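Local coordinates for protein pullulanase (Klebsiella oxytoca, PDB 2YOC) that hydrolyses the alpha-1,6-glucosidic linkages of pullulan and related alpha-glucans and is secreted through a type 2 secretion system, at residues M412-S417 and Q858-D863; S635-R640 and G668-A673; S649-T654 and E680-L685; Q674-W679 and K713-G718; A707-L712 and S721-D726. All coordinates share one frame; numbering follows the deposited sequence.

Contact 1: M412-S417 and Q858-D863; sequences MTIHES and QGIAFD
The Phe862 ring is met along one edge, with Ile414 CD1 by its CD2 and Glu416 OE2 in plane by its CZ; the Glu416 carboxylate is turned 79° from the ring. Phe720 adds an edge-to-face contact from outside the two strands. This is where the parallel (beta/alpha)8 barrel closes, its first strand, 413-417, lying beside its last, 860-864. With CG anti to the backbone N (chi1 179°), Phe862 leans its ring toward the side chains of strand 413-417, and Ile414 CD1 comes to 3.8 Å from Phe862 CD2. Glu416 OE2 touches Phe862 CZ at 3.5 Å and is hydrogen-bonded to His821. Ile860 CG2 extends the apolar patch to Ile414 CD1 and to Met412 CB (a selenomethionine). The backbone ladder is uneven: Ala861 N to Met412 O and Asp863 N to Ile414 O are weak, whereas the bond from Ile414 N to Ala861 O is 2.9 Å. The last bond between the two segments runs from Glu416 N to Asp863 O at 2.9 Å, nearly straight at 172°.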
# COMPACT_ATOMS: atom_id res chain seq x y z
N MSE B 412 -34.60 -8.74 -6.71
CA MSE B 412 -34.44 -9.13 -8.12
C MSE B 412 -33.52 -10.33 -8.36
O MSE B 412 -32.33 -10.27 -8.04
CB MSE B 412 -33.99 -7.93 -8.96
CG MSE B 412 -34.33 -8.02 -10.44
SE MSE B 412 -33.71 -6.42 -11.43
CE MSE B 412 -35.10 -5.14 -10.84
N THR B 413 -34.09 -11.42 -8.92
CA THR B 413 -33.40 -12.68 -9.25
C THR B 413 -33.68 -13.00 -10.73
O THR B 413 -34.73 -13.55 -11.08
CB THR B 413 -33.82 -13.75 -8.22
OG1 THR B 413 -33.30 -13.35 -6.96
CG2 THR B 413 -33.25 -15.10 -8.52
N ILE B 414 -32.74 -12.62 -11.60
CA ILE B 414 -32.82 -12.69 -13.07
C ILE B 414 -32.38 -14.01 -13.67
O ILE B 414 -31.34 -14.55 -13.27
CB ILE B 414 -32.08 -11.50 -13.77
CG1 ILE B 414 -32.37 -10.17 -13.07
CG2 ILE B 414 -32.45 -11.41 -15.23
CD1 ILE B 414 -31.36 -9.08 -13.40
N HIS B 415 -33.16 -14.49 -14.67
CA HIS B 415 -32.98 -15.69 -15.47
C HIS B 415 -32.93 -15.18 -16.91
O HIS B 415 -33.97 -14.80 -17.46
CB HIS B 415 -34.19 -16.63 -15.28
CG HIS B 415 -33.94 -18.05 -15.69
ND1 HIS B 415 -33.19 -18.91 -14.91
CD2 HIS B 415 -34.39 -18.73 -16.78
CE1 HIS B 415 -33.18 -20.07 -15.54
NE2 HIS B 415 -33.90 -20.02 -16.66
N GLU B 416 -31.73 -15.10 -17.48
CA GLU B 416 -31.49 -14.59 -18.83
C GLU B 416 -31.74 -15.69 -19.86
O GLU B 416 -30.91 -16.60 -20.05
CB GLU B 416 -30.07 -14.03 -18.94
CG GLU B 416 -29.70 -13.40 -20.26
CD GLU B 416 -28.22 -13.35 -20.56
OE1 GLU B 416 -27.57 -14.43 -20.56
OE2 GLU B 416 -27.71 -12.24 -20.85
N SER B 417 -32.87 -15.58 -20.55
CA SER B 417 -33.37 -16.53 -21.54
C SER B 417 -33.34 -16.01 -23.00
O SER B 417 -33.19 -14.80 -23.23
CB SER B 417 -34.79 -16.95 -21.15
OG SER B 417 -34.99 -16.80 -19.75
N GLN B 858 -25.80 -9.46 -1.27
CA GLN B 858 -26.55 -8.20 -1.25
C GLN B 858 -26.85 -7.58 -2.62
O GLN B 858 -27.85 -6.87 -2.74
CB GLN B 858 -25.91 -7.16 -0.30
CG GLN B 858 -25.88 -7.58 1.18
CD GLN B 858 -27.22 -7.93 1.77
OE1 GLN B 858 -28.20 -7.19 1.66
NE2 GLN B 858 -27.30 -9.07 2.42
N GLY B 859 -26.01 -7.85 -3.62
CA GLY B 859 -26.21 -7.33 -4.98
C GLY B 859 -27.31 -8.07 -5.72
O GLY B 859 -27.77 -9.11 -5.27
N ILE B 860 -27.75 -7.53 -6.86
CA ILE B 860 -28.78 -8.17 -7.66
C ILE B 860 -28.28 -9.48 -8.30
O ILE B 860 -27.22 -9.51 -8.91
CB ILE B 860 -29.41 -7.17 -8.64
CG1 ILE B 860 -30.20 -6.09 -7.84
CG2 ILE B 860 -30.30 -7.88 -9.69
CD1 ILE B 860 -30.55 -4.83 -8.57
N ALA B 861 -29.01 -10.56 -8.07
CA ALA B 861 -28.70 -11.89 -8.57
C ALA B 861 -29.13 -12.03 -10.01
O ALA B 861 -30.30 -11.81 -10.34
CB ALA B 861 -29.39 -12.93 -7.71
N PHE B 862 -28.18 -12.36 -10.87
CA PHE B 862 -28.37 -12.59 -12.30
C PHE B 862 -27.73 -13.91 -12.62
O PHE B 862 -26.69 -14.27 -12.07
CB PHE B 862 -27.68 -11.50 -13.11
CG PHE B 862 -27.76 -11.59 -14.62
CD1 PHE B 862 -26.91 -12.44 -15.33
CD2 PHE B 862 -28.60 -10.75 -15.34
CE1 PHE B 862 -26.97 -12.50 -16.72
CE2 PHE B 862 -28.66 -10.83 -16.73
CZ PHE B 862 -27.84 -11.69 -17.40
N ASP B 863 -28.35 -14.63 -13.54
CA ASP B 863 -27.86 -15.90 -14.00
C ASP B 863 -28.41 -16.28 -15.37
O ASP B 863 -29.53 -15.89 -15.75
CB ASP B 863 -28.15 -17.00 -12.98
CG ASP B 863 -27.50 -18.33 -13.31
OD1 ASP B 863 -26.37 -18.33 -13.92
OD2 ASP B 863 -28.10 -19.37 -12.98

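Contact 2: S635-R640 and G668-A673; sequences SAPEHR and GYHPKA
Pro637 packs its ring over one face of His670 and against Pro671, and this is the close-packed part of the contact. Its CG stands 4.1 Å from the centroid of the His670 ring, a CH-pi contact over the face but offset toward the rim. The imidazole is placed by its first torsion (chi1 -65°), which sets CG beside the backbone N and lets ND1 come within 3.7 Å of Pro637 CB; ND1 also hydrogen-bonds Gln674, which gives the ring a polar tie on the helix that follows. The same Pro637 CG also meets Pro671 CD at 3.8 Å, so two proline rings and a histidine interlock without any hydrogen bond between the segments. Ile646 of helix 640-655 touches both Pro637 and His670 and deepens this buried side.

The contact thins out at Glu638, which is partly exposed. Only its CA and CB reach Pro671, with Glu638 CA 3.8 Å from Pro671 CG, and its carboxylate turns to a salt bridge with Arg618. That arginine also hydrogen-bonds Tyr669 O, so it links the two segments through a third residue.

A type I beta turn, Ala636 to His639, carries Pro637 into the contact. Both segments lead into helices, His639 being the N-cap of helix 640-655 and Pro671 that of helix 672-683: these are the starts of two successive helices on the outside of the (beta/alpha)8 barrel.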
# COMPACT_ATOMS: atom_id res chain seq x y z
N SER B 635 -23.29 3.65 -33.18
CA SER B 635 -24.30 4.69 -33.13
C SER B 635 -23.77 5.84 -32.28
O SER B 635 -22.76 5.67 -31.58
CB SER B 635 -25.57 4.13 -32.53
OG SER B 635 -25.40 3.90 -31.14
N ALA B 636 -24.45 6.99 -32.32
CA ALA B 636 -24.05 8.18 -31.58
C ALA B 636 -25.11 8.63 -30.61
O ALA B 636 -25.77 9.64 -30.87
CB ALA B 636 -23.70 9.31 -32.54
N PRO B 637 -25.25 7.95 -29.44
CA PRO B 637 -26.23 8.44 -28.44
C PRO B 637 -25.93 9.85 -27.92
O PRO B 637 -26.80 10.45 -27.27
CB PRO B 637 -26.16 7.38 -27.34
CG PRO B 637 -24.84 6.72 -27.50
CD PRO B 637 -24.52 6.76 -28.96
N GLU B 638 -24.73 10.39 -28.21
CA GLU B 638 -24.34 11.75 -27.80
C GLU B 638 -25.07 12.85 -28.60
O GLU B 638 -25.14 14.00 -28.16
CB GLU B 638 -22.80 11.93 -27.86
CG GLU B 638 -22.18 11.67 -29.23
CD GLU B 638 -21.61 10.28 -29.42
OE1 GLU B 638 -22.30 9.30 -29.08
OE2 GLU B 638 -20.45 10.19 -29.89
N HIS B 639 -25.58 12.49 -29.80
CA HIS B 639 -26.31 13.42 -30.64
C HIS B 639 -27.78 13.45 -30.24
O HIS B 639 -28.41 12.40 -30.02
CB HIS B 639 -26.12 13.11 -32.12
CG HIS B 639 -24.68 13.11 -32.56
ND1 HIS B 639 -24.30 12.56 -33.77
CD2 HIS B 639 -23.58 13.58 -31.92
CE1 HIS B 639 -22.99 12.73 -33.84
NE2 HIS B 639 -22.51 13.33 -32.75
N ARG B 640 -28.31 14.68 -30.10
CA ARG B 640 -29.65 15.00 -29.65
C ARG B 640 -30.82 14.17 -30.20
O ARG B 640 -31.64 13.69 -29.42
CB ARG B 640 -29.87 16.50 -29.80
CG ARG B 640 -29.06 17.33 -28.83
CD ARG B 640 -29.13 18.82 -29.09
NE ARG B 640 -30.40 19.42 -28.68
CZ ARG B 640 -30.58 20.74 -28.51
NH1 ARG B 640 -29.58 21.59 -28.70
NH2 ARG B 640 -31.77 21.20 -28.15
N GLY B 668 -21.36 1.53 -21.79
CA GLY B 668 -20.20 2.42 -21.69
C GLY B 668 -20.03 3.34 -22.90
O GLY B 668 -19.38 4.39 -22.80
N TYR B 669 -20.61 2.94 -24.06
CA TYR B 669 -20.58 3.68 -25.31
C TYR B 669 -21.58 4.81 -25.29
O TYR B 669 -21.52 5.70 -26.14
CB TYR B 669 -20.79 2.75 -26.50
CG TYR B 669 -19.55 1.92 -26.76
CD1 TYR B 669 -19.35 0.71 -26.10
CD2 TYR B 669 -18.55 2.36 -27.63
CE1 TYR B 669 -18.19 -0.03 -26.29
CE2 TYR B 669 -17.40 1.61 -27.84
CZ TYR B 669 -17.20 0.43 -27.14
OH TYR B 669 -16.06 -0.31 -27.35
N HIS B 670 -22.48 4.82 -24.30
CA HIS B 670 -23.45 5.88 -24.13
C HIS B 670 -22.93 6.90 -23.11
O HIS B 670 -22.33 6.52 -22.09
CB HIS B 670 -24.78 5.33 -23.55
CG HIS B 670 -25.54 4.38 -24.42
ND1 HIS B 670 -26.80 4.69 -24.88
CD2 HIS B 670 -25.22 3.13 -24.84
CE1 HIS B 670 -27.19 3.64 -25.58
NE2 HIS B 670 -26.26 2.68 -25.60
N PRO B 671 -23.26 8.20 -23.32
CA PRO B 671 -22.95 9.22 -22.30
C PRO B 671 -23.83 9.04 -21.06
O PRO B 671 -25.05 8.95 -21.18
CB PRO B 671 -23.35 10.55 -22.99
CG PRO B 671 -23.50 10.19 -24.44
CD PRO B 671 -23.96 8.78 -24.47
N LYS B 672 -23.23 9.02 -19.87
CA LYS B 672 -23.95 8.94 -18.61
C LYS B 672 -25.15 9.90 -18.62
O LYS B 672 -26.23 9.51 -18.16
CB LYS B 672 -22.99 9.28 -17.45
CG LYS B 672 -23.62 9.78 -16.15
CD LYS B 672 -22.58 9.84 -15.00
CE LYS B 672 -23.11 10.54 -13.77
NZ LYS B 672 -22.01 11.04 -12.93
N ALA B 673 -24.99 11.13 -19.17
CA ALA B 673 -26.07 12.12 -19.19
C ALA B 673 -27.32 11.69 -19.97
O ALA B 673 -28.46 12.01 -19.56
CB ALA B 673 -25.56 13.46 -19.67

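Contact 3: S649-T654 and E680-L685; sequences SLAVWT and ERIKAL
Leu650 O receives two bonds from Thr654, one from its backbone N and one from OG1, the latter 2.6 Å long and coming from above the carbonyl plane. With OG1 anti to the carbonyl carbon (chi1 -51°), the hydroxyl turns back to its own helix, and the side chain is held where it meets Ile682. Thr654 OG1 lies 3.5 Å from Ile682 CG2, and Thr654 CG2 touches the same methyl.

Ile682 carries most of the contact from the second helix. Its two branches part: CG2 goes to Thr654, while CD1 reaches one turn back, to 3.7 Å from Leu650 CB, and lies against the backbone between Leu650 and Ala651. The CA atoms of Ala651 and Ile682 are 6.0 Å apart, and Leu685 CD1 packs on Ala651 CB at 3.7 Å. Arg681 borders the patch on its more exposed flank; its NH2 passes Ala651 CB at 4.0 Å and forms a salt bridge with Asp648, one turn earlier on the first helix.

The contact thus joins helices 640-655 and 672-683 on the outer layer of the barrel, and Leu650 and Thr654 also rest on Phe662 of strand 661-664.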
# COMPACT_ATOMS: atom_id res chain seq x y z
N SER B 649 -38.14 5.17 -28.05
CA SER B 649 -38.21 3.74 -28.22
C SER B 649 -38.54 3.06 -26.90
O SER B 649 -39.47 2.26 -26.84
CB SER B 649 -36.90 3.19 -28.76
OG SER B 649 -37.11 1.81 -29.03
N LEU B 650 -37.82 3.42 -25.83
CA LEU B 650 -38.02 2.84 -24.51
C LEU B 650 -39.43 3.14 -23.99
O LEU B 650 -40.03 2.27 -23.35
CB LEU B 650 -36.93 3.27 -23.54
CG LEU B 650 -35.50 2.81 -23.86
CD1 LEU B 650 -34.50 3.78 -23.31
CD2 LEU B 650 -35.24 1.41 -23.31
N ALA B 651 -40.00 4.29 -24.35
CA ALA B 651 -41.37 4.67 -23.95
C ALA B 651 -42.36 3.63 -24.44
O ALA B 651 -43.13 3.12 -23.63
CB ALA B 651 -41.74 6.05 -24.51
N VAL B 652 -42.29 3.26 -25.73
CA VAL B 652 -43.15 2.24 -26.33
C VAL B 652 -43.02 0.87 -25.61
O VAL B 652 -44.04 0.30 -25.20
CB VAL B 652 -42.90 2.15 -27.84
CG1 VAL B 652 -43.54 0.92 -28.45
CG2 VAL B 652 -43.38 3.41 -28.55
N TRP B 653 -41.79 0.38 -25.41
CA TRP B 653 -41.62 -0.91 -24.73
C TRP B 653 -42.14 -0.82 -23.30
O TRP B 653 -42.74 -1.78 -22.80
CB TRP B 653 -40.16 -1.38 -24.76
CG TRP B 653 -39.59 -1.56 -26.15
CD1 TRP B 653 -38.65 -0.77 -26.75
CD2 TRP B 653 -39.92 -2.59 -27.09
NE1 TRP B 653 -38.33 -1.28 -27.99
CE2 TRP B 653 -39.10 -2.39 -28.23
CE3 TRP B 653 -40.80 -3.68 -27.08
CZ2 TRP B 653 -39.16 -3.24 -29.34
CZ3 TRP B 653 -40.83 -4.54 -28.17
CH2 TRP B 653 -40.04 -4.31 -29.29
N THR B 654 -41.99 0.36 -22.68
CA THR B 654 -42.48 0.62 -21.33
C THR B 654 -44.00 0.55 -21.23
O THR B 654 -44.46 -0.38 -20.56
CB THR B 654 -41.80 1.83 -20.69
OG1 THR B 654 -40.40 1.66 -20.82
CG2 THR B 654 -42.12 1.96 -19.23
N GLU B 680 -35.06 9.44 -16.46
CA GLU B 680 -36.04 10.37 -15.93
C GLU B 680 -37.30 10.41 -16.80
O GLU B 680 -38.43 10.39 -16.28
CB GLU B 680 -35.46 11.77 -15.71
CG GLU B 680 -34.57 11.94 -14.49
CD GLU B 680 -34.82 11.08 -13.26
OE1 GLU B 680 -35.92 11.18 -12.67
OE2 GLU B 680 -33.90 10.31 -12.88
N ARG B 681 -37.09 10.38 -18.12
CA ARG B 681 -38.15 10.38 -19.10
C ARG B 681 -39.02 9.13 -18.94
O ARG B 681 -40.22 9.27 -18.70
CB ARG B 681 -37.57 10.55 -20.51
CG ARG B 681 -38.55 10.24 -21.61
CD ARG B 681 -38.87 11.39 -22.55
NE ARG B 681 -39.32 10.89 -23.86
CZ ARG B 681 -40.49 10.30 -24.09
NH1 ARG B 681 -41.37 10.14 -23.10
NH2 ARG B 681 -40.79 9.85 -25.30
N ILE B 682 -38.43 7.95 -18.95
CA ILE B 682 -39.18 6.70 -18.80
C ILE B 682 -39.93 6.58 -17.46
O ILE B 682 -41.03 6.01 -17.41
CB ILE B 682 -38.29 5.48 -19.12
CG1 ILE B 682 -37.72 5.55 -20.56
CG2 ILE B 682 -38.99 4.15 -18.89
CD1 ILE B 682 -38.73 5.91 -21.68
N LYS B 683 -39.36 7.18 -16.38
CA LYS B 683 -39.93 7.16 -15.02
C LYS B 683 -41.30 7.80 -14.97
O LYS B 683 -42.11 7.44 -14.11
CB LYS B 683 -38.97 7.75 -13.98
CG LYS B 683 -37.92 6.75 -13.52
CD LYS B 683 -37.40 7.09 -12.17
CE LYS B 683 -36.05 7.77 -12.19
NZ LYS B 683 -35.86 8.58 -10.97
N ALA B 684 -41.57 8.71 -15.92
CA ALA B 684 -42.86 9.38 -15.98
C ALA B 684 -43.97 8.47 -16.55
O ALA B 684 -45.15 8.81 -16.46
CB ALA B 684 -42.72 10.65 -16.79
N LEU B 685 -43.58 7.31 -17.09
CA LEU B 685 -44.50 6.33 -17.67
C LEU B 685 -44.63 5.13 -16.79
O LEU B 685 -45.64 4.43 -16.88
CB LEU B 685 -44.01 5.88 -19.04
CG LEU B 685 -44.12 6.91 -20.12
CD1 LEU B 685 -43.03 6.70 -21.14
CD2 LEU B 685 -45.48 6.92 -20.76

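Contact 4: Q674-W679 and K713-G718; sequences QILSAW and KGTGIG
In the (beta/alpha)8 barrel, helix 672-683 covers the strands from outside, and here it packs on the loop that leads into strand 718-720. Ile717 is the loop residue that fills the angle between helix side chains. Its CD1 comes to 3.5 Å from Trp679 CE3 and also touches Trp679 CD2. CG1 and CG2 of Ile717 face the preceding helical turn: CG1 meets Leu676 CD2 at 3.6 Å, and CG2 meets Ile675 CG2 at 3.9 Å. Trp679 has CG anti to its own N (chi1 -163°), which carries the indole along the loop, so that CZ3 sits 3.4 Å from Thr715 O and Trp679 CH2 lies 4.1 Å from Gly716 CA. Outside the two segments, Trp679 NE1 hydrogen-bonds Ile689 O and Phe691 packs beside Trp679, Ile675 and Ile717, tying the helix to strand 690-693 and the residue before it. Thr715 gives Leu676 CD2 a second surface through its CB, while its OG1 is hydrogen-bonded with Leu712 O. That same hydroxyl oxygen closes an ST turn, Thr715 OG1 accepting a bond from Ile717 N across 3.2 Å.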
# COMPACT_ATOMS: atom_id res chain seq x y z
N GLN B 674 -27.11 10.93 -21.04
CA GLN B 674 -28.14 10.38 -21.91
C GLN B 674 -28.89 9.30 -21.11
O GLN B 674 -30.11 9.41 -20.92
CB GLN B 674 -27.43 9.80 -23.15
CG GLN B 674 -28.30 9.51 -24.31
CD GLN B 674 -28.70 8.08 -24.29
OE1 GLN B 674 -27.86 7.18 -24.45
NE2 GLN B 674 -30.00 7.85 -24.11
N ILE B 675 -28.15 8.31 -20.55
CA ILE B 675 -28.81 7.27 -19.76
C ILE B 675 -29.71 7.87 -18.65
O ILE B 675 -30.86 7.44 -18.50
CB ILE B 675 -27.84 6.16 -19.25
CG1 ILE B 675 -26.99 5.56 -20.39
CG2 ILE B 675 -28.61 5.06 -18.49
CD1 ILE B 675 -27.75 4.73 -21.45
N LEU B 676 -29.22 8.90 -17.94
CA LEU B 676 -29.97 9.55 -16.87
C LEU B 676 -31.18 10.32 -17.40
O LEU B 676 -32.27 10.25 -16.83
CB LEU B 676 -29.08 10.43 -15.98
CG LEU B 676 -27.86 9.76 -15.34
CD1 LEU B 676 -27.12 10.71 -14.47
CD2 LEU B 676 -28.24 8.54 -14.54
N SER B 677 -31.01 10.98 -18.55
CA SER B 677 -32.08 11.70 -19.23
C SER B 677 -33.19 10.71 -19.61
O SER B 677 -34.32 10.87 -19.16
CB SER B 677 -31.52 12.42 -20.45
OG SER B 677 -32.52 13.10 -21.18
N ALA B 678 -32.85 9.61 -20.31
CA ALA B 678 -33.80 8.59 -20.71
C ALA B 678 -34.48 8.01 -19.51
O ALA B 678 -35.70 7.82 -19.53
CB ALA B 678 -33.10 7.49 -21.47
N TRP B 679 -33.71 7.76 -18.43
CA TRP B 679 -34.28 7.22 -17.23
C TRP B 679 -35.35 8.14 -16.63
O TRP B 679 -36.47 7.68 -16.41
CB TRP B 679 -33.20 6.86 -16.24
CG TRP B 679 -33.71 5.94 -15.17
CD1 TRP B 679 -34.55 4.87 -15.32
CD2 TRP B 679 -33.40 6.01 -13.77
NE1 TRP B 679 -34.82 4.30 -14.10
CE2 TRP B 679 -34.09 4.95 -13.14
CE3 TRP B 679 -32.59 6.85 -13.01
CZ2 TRP B 679 -33.97 4.70 -11.78
CZ3 TRP B 679 -32.49 6.62 -11.65
CH2 TRP B 679 -33.16 5.54 -11.05
N LYS B 713 -21.84 5.57 -9.89
CA LYS B 713 -21.97 5.51 -8.44
C LYS B 713 -23.03 6.50 -7.95
O LYS B 713 -22.96 7.70 -8.25
CB LYS B 713 -20.63 5.78 -7.74
CG LYS B 713 -20.66 5.59 -6.21
CD LYS B 713 -19.45 6.17 -5.49
CE LYS B 713 -19.58 5.96 -3.99
NZ LYS B 713 -18.34 6.31 -3.23
N GLY B 714 -24.05 5.96 -7.28
CA GLY B 714 -25.16 6.74 -6.72
C GLY B 714 -26.21 7.28 -7.68
O GLY B 714 -27.08 8.03 -7.24
N THR B 715 -26.13 6.93 -9.00
CA THR B 715 -27.08 7.40 -10.01
C THR B 715 -28.39 6.61 -9.98
O THR B 715 -29.44 7.16 -10.30
CB THR B 715 -26.50 7.36 -11.42
OG1 THR B 715 -26.26 6.00 -11.83
CG2 THR B 715 -25.25 8.18 -11.57
N GLY B 716 -28.32 5.35 -9.61
CA GLY B 716 -29.49 4.48 -9.60
C GLY B 716 -29.41 3.46 -10.70
O GLY B 716 -30.04 2.41 -10.62
N ILE B 717 -28.62 3.77 -11.74
CA ILE B 717 -28.41 2.89 -12.88
C ILE B 717 -27.47 1.81 -12.42
O ILE B 717 -26.44 2.11 -11.82
CB ILE B 717 -27.84 3.68 -14.11
CG1 ILE B 717 -28.58 5.01 -14.36
CG2 ILE B 717 -27.76 2.82 -15.36
CD1 ILE B 717 -30.12 4.96 -14.68
N GLY B 718 -27.86 0.56 -12.64
CA GLY B 718 -27.07 -0.59 -12.26
C GLY B 718 -26.12 -0.98 -13.37
O GLY B 718 -26.34 -0.67 -14.54

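Contact 5: A707-L712 and S721-D726; sequences ASQINL and SDRLRD
The Gln709 amide and the Asp722 carboxylate are turned 51° apart where Gln709 reaches across to Asp722, and the same amide stands at 77° to the guanidinium of Arg723. The site lies in the (beta/alpha)8 barrel, where the loop before strand 718-720 meets the start of helix 722-729. The Gln709 chain is extended beyond CG (chi2 166°), which brings NE2 to 3.0 Å from Asp722 OD1. That bond is nearly straight and lies in the amide plane, but meets the carboxylate from above its plane. Arg723 NH1 binds the same oxygen from the opposite face and on the syn side, in a salt bridge. Two donors thus grip one carboxylate oxygen. Elsewhere, Arg723 NE and NH2 are fixed by the carbonyl oxygens of Gly805 and Pro804, so its orientation is not left to Asp722 alone. On the more exposed side Ile710 only grazes the guanidinium, its CD1 lying 4.4 Å from Arg723 NH2.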
# COMPACT_ATOMS: atom_id res chain seq x y z
N ALA B 707 -21.13 6.19 -19.54
CA ALA B 707 -22.01 5.52 -18.57
C ALA B 707 -21.29 4.25 -18.09
O ALA B 707 -21.61 3.14 -18.57
CB ALA B 707 -23.35 5.17 -19.22
N SER B 708 -20.27 4.42 -17.20
CA SER B 708 -19.48 3.30 -16.70
C SER B 708 -19.79 2.99 -15.25
O SER B 708 -20.32 3.85 -14.54
CB SER B 708 -17.99 3.53 -16.92
OG SER B 708 -17.39 4.33 -15.91
N GLN B 709 -19.41 1.76 -14.80
CA GLN B 709 -19.56 1.26 -13.42
C GLN B 709 -19.11 2.35 -12.46
O GLN B 709 -19.86 2.70 -11.54
CB GLN B 709 -18.68 0.01 -13.20
CG GLN B 709 -18.93 -1.14 -14.15
CD GLN B 709 -17.81 -2.16 -14.09
OE1 GLN B 709 -16.72 -1.95 -14.64
NE2 GLN B 709 -18.07 -3.32 -13.46
N ILE B 710 -17.92 2.93 -12.70
CA ILE B 710 -17.35 3.97 -11.86
C ILE B 710 -18.18 5.23 -11.87
O ILE B 710 -18.49 5.76 -10.79
CB ILE B 710 -15.88 4.26 -12.24
CG1 ILE B 710 -15.03 2.97 -12.28
CG2 ILE B 710 -15.27 5.37 -11.35
CD1 ILE B 710 -14.40 2.51 -10.92
N ASN B 711 -18.49 5.74 -13.08
CA ASN B 711 -19.21 6.99 -13.26
C ASN B 711 -20.65 6.99 -12.76
O ASN B 711 -21.18 8.05 -12.43
CB ASN B 711 -19.13 7.44 -14.72
CG ASN B 711 -17.73 7.80 -15.19
OD1 ASN B 711 -16.87 8.24 -14.43
ND2 ASN B 711 -17.47 7.68 -16.47
N LEU B 712 -21.28 5.80 -12.69
CA LEU B 712 -22.67 5.65 -12.26
C LEU B 712 -22.91 5.50 -10.73
O LEU B 712 -24.08 5.39 -10.32
CB LEU B 712 -23.40 4.59 -13.08
CG LEU B 712 -23.55 4.89 -14.58
CD1 LEU B 712 -23.86 3.62 -15.33
CD2 LEU B 712 -24.62 5.98 -14.84
N SER B 721 -21.27 -6.47 -12.46
CA SER B 721 -20.00 -6.50 -11.76
C SER B 721 -19.21 -7.73 -12.16
O SER B 721 -19.66 -8.88 -12.01
CB SER B 721 -20.17 -6.43 -10.25
OG SER B 721 -18.91 -6.42 -9.62
N ASP B 722 -18.03 -7.46 -12.73
CA ASP B 722 -17.06 -8.42 -13.23
C ASP B 722 -16.11 -8.85 -12.10
O ASP B 722 -15.38 -9.83 -12.27
CB ASP B 722 -16.29 -7.81 -14.42
CG ASP B 722 -15.75 -6.40 -14.27
OD1 ASP B 722 -16.21 -5.66 -13.38
OD2 ASP B 722 -14.90 -6.00 -15.10
N ARG B 723 -16.14 -8.14 -10.96
CA ARG B 723 -15.28 -8.40 -9.82
C ARG B 723 -15.53 -9.75 -9.19
O ARG B 723 -14.59 -10.54 -9.10
CB ARG B 723 -15.40 -7.30 -8.77
CG ARG B 723 -14.61 -6.06 -9.09
CD ARG B 723 -15.43 -5.15 -9.94
NE ARG B 723 -14.91 -3.80 -9.96
CZ ARG B 723 -14.62 -3.16 -11.08
NH1 ARG B 723 -14.77 -3.75 -12.25
NH2 ARG B 723 -14.19 -1.91 -11.04
N LEU B 724 -16.76 -10.02 -8.73
CA LEU B 724 -17.07 -11.32 -8.11
C LEU B 724 -17.01 -12.39 -9.18
O LEU B 724 -16.43 -13.45 -8.95
CB LEU B 724 -18.43 -11.28 -7.40
CG LEU B 724 -18.96 -12.57 -6.80
CD1 LEU B 724 -19.65 -12.30 -5.48
CD2 LEU B 724 -19.94 -13.26 -7.74
N ARG B 725 -17.54 -12.08 -10.39
CA ARG B 725 -17.62 -12.95 -11.55
C ARG B 725 -16.32 -13.64 -11.81
O ARG B 725 -16.28 -14.87 -11.80
CB ARG B 725 -18.06 -12.17 -12.78
CG ARG B 725 -18.17 -13.04 -14.01
CD ARG B 725 -18.11 -12.18 -15.24
NE ARG B 725 -16.76 -11.69 -15.50
CZ ARG B 725 -16.49 -10.65 -16.28
NH1 ARG B 725 -17.47 -9.94 -16.83
NH2 ARG B 725 -15.23 -10.29 -16.49
N ASP B 726 -15.26 -12.86 -11.99
CA ASP B 726 -13.92 -13.35 -12.28
C ASP B 726 -13.27 -14.08 -11.11
O ASP B 726 -12.48 -15.00 -11.32
CB ASP B 726 -13.04 -12.20 -12.79
CG ASP B 726 -13.24 -11.82 -14.25
OD1 ASP B 726 -13.97 -12.55 -14.97
OD2 ASP B 726 -12.63 -10.85 -14.69

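In the fold
All five contacts belong to the barrel domain, and contacts 2 to 5 lie within the long chain loop that contact 1 closes. Contact 1 is fully buried and relies on backbone bonding between strands; contacts 2, 4 and 3, in that order, follow helix 672-683 from its start to its end and are mainly apolar, contacts 3 and 4 being only partly buried. Contact 5 is buried too, yet its chemistry is polar, a carboxylate shared by an amide and an arginine. Contacts 4 and 5 share the loop before strand 718-720 and touch through Ile717 and Leu712, while contact 2 meets contact 5 where Lys672 approaches Asn711. Contacts 1 and 2 have centres about 26 Å apart.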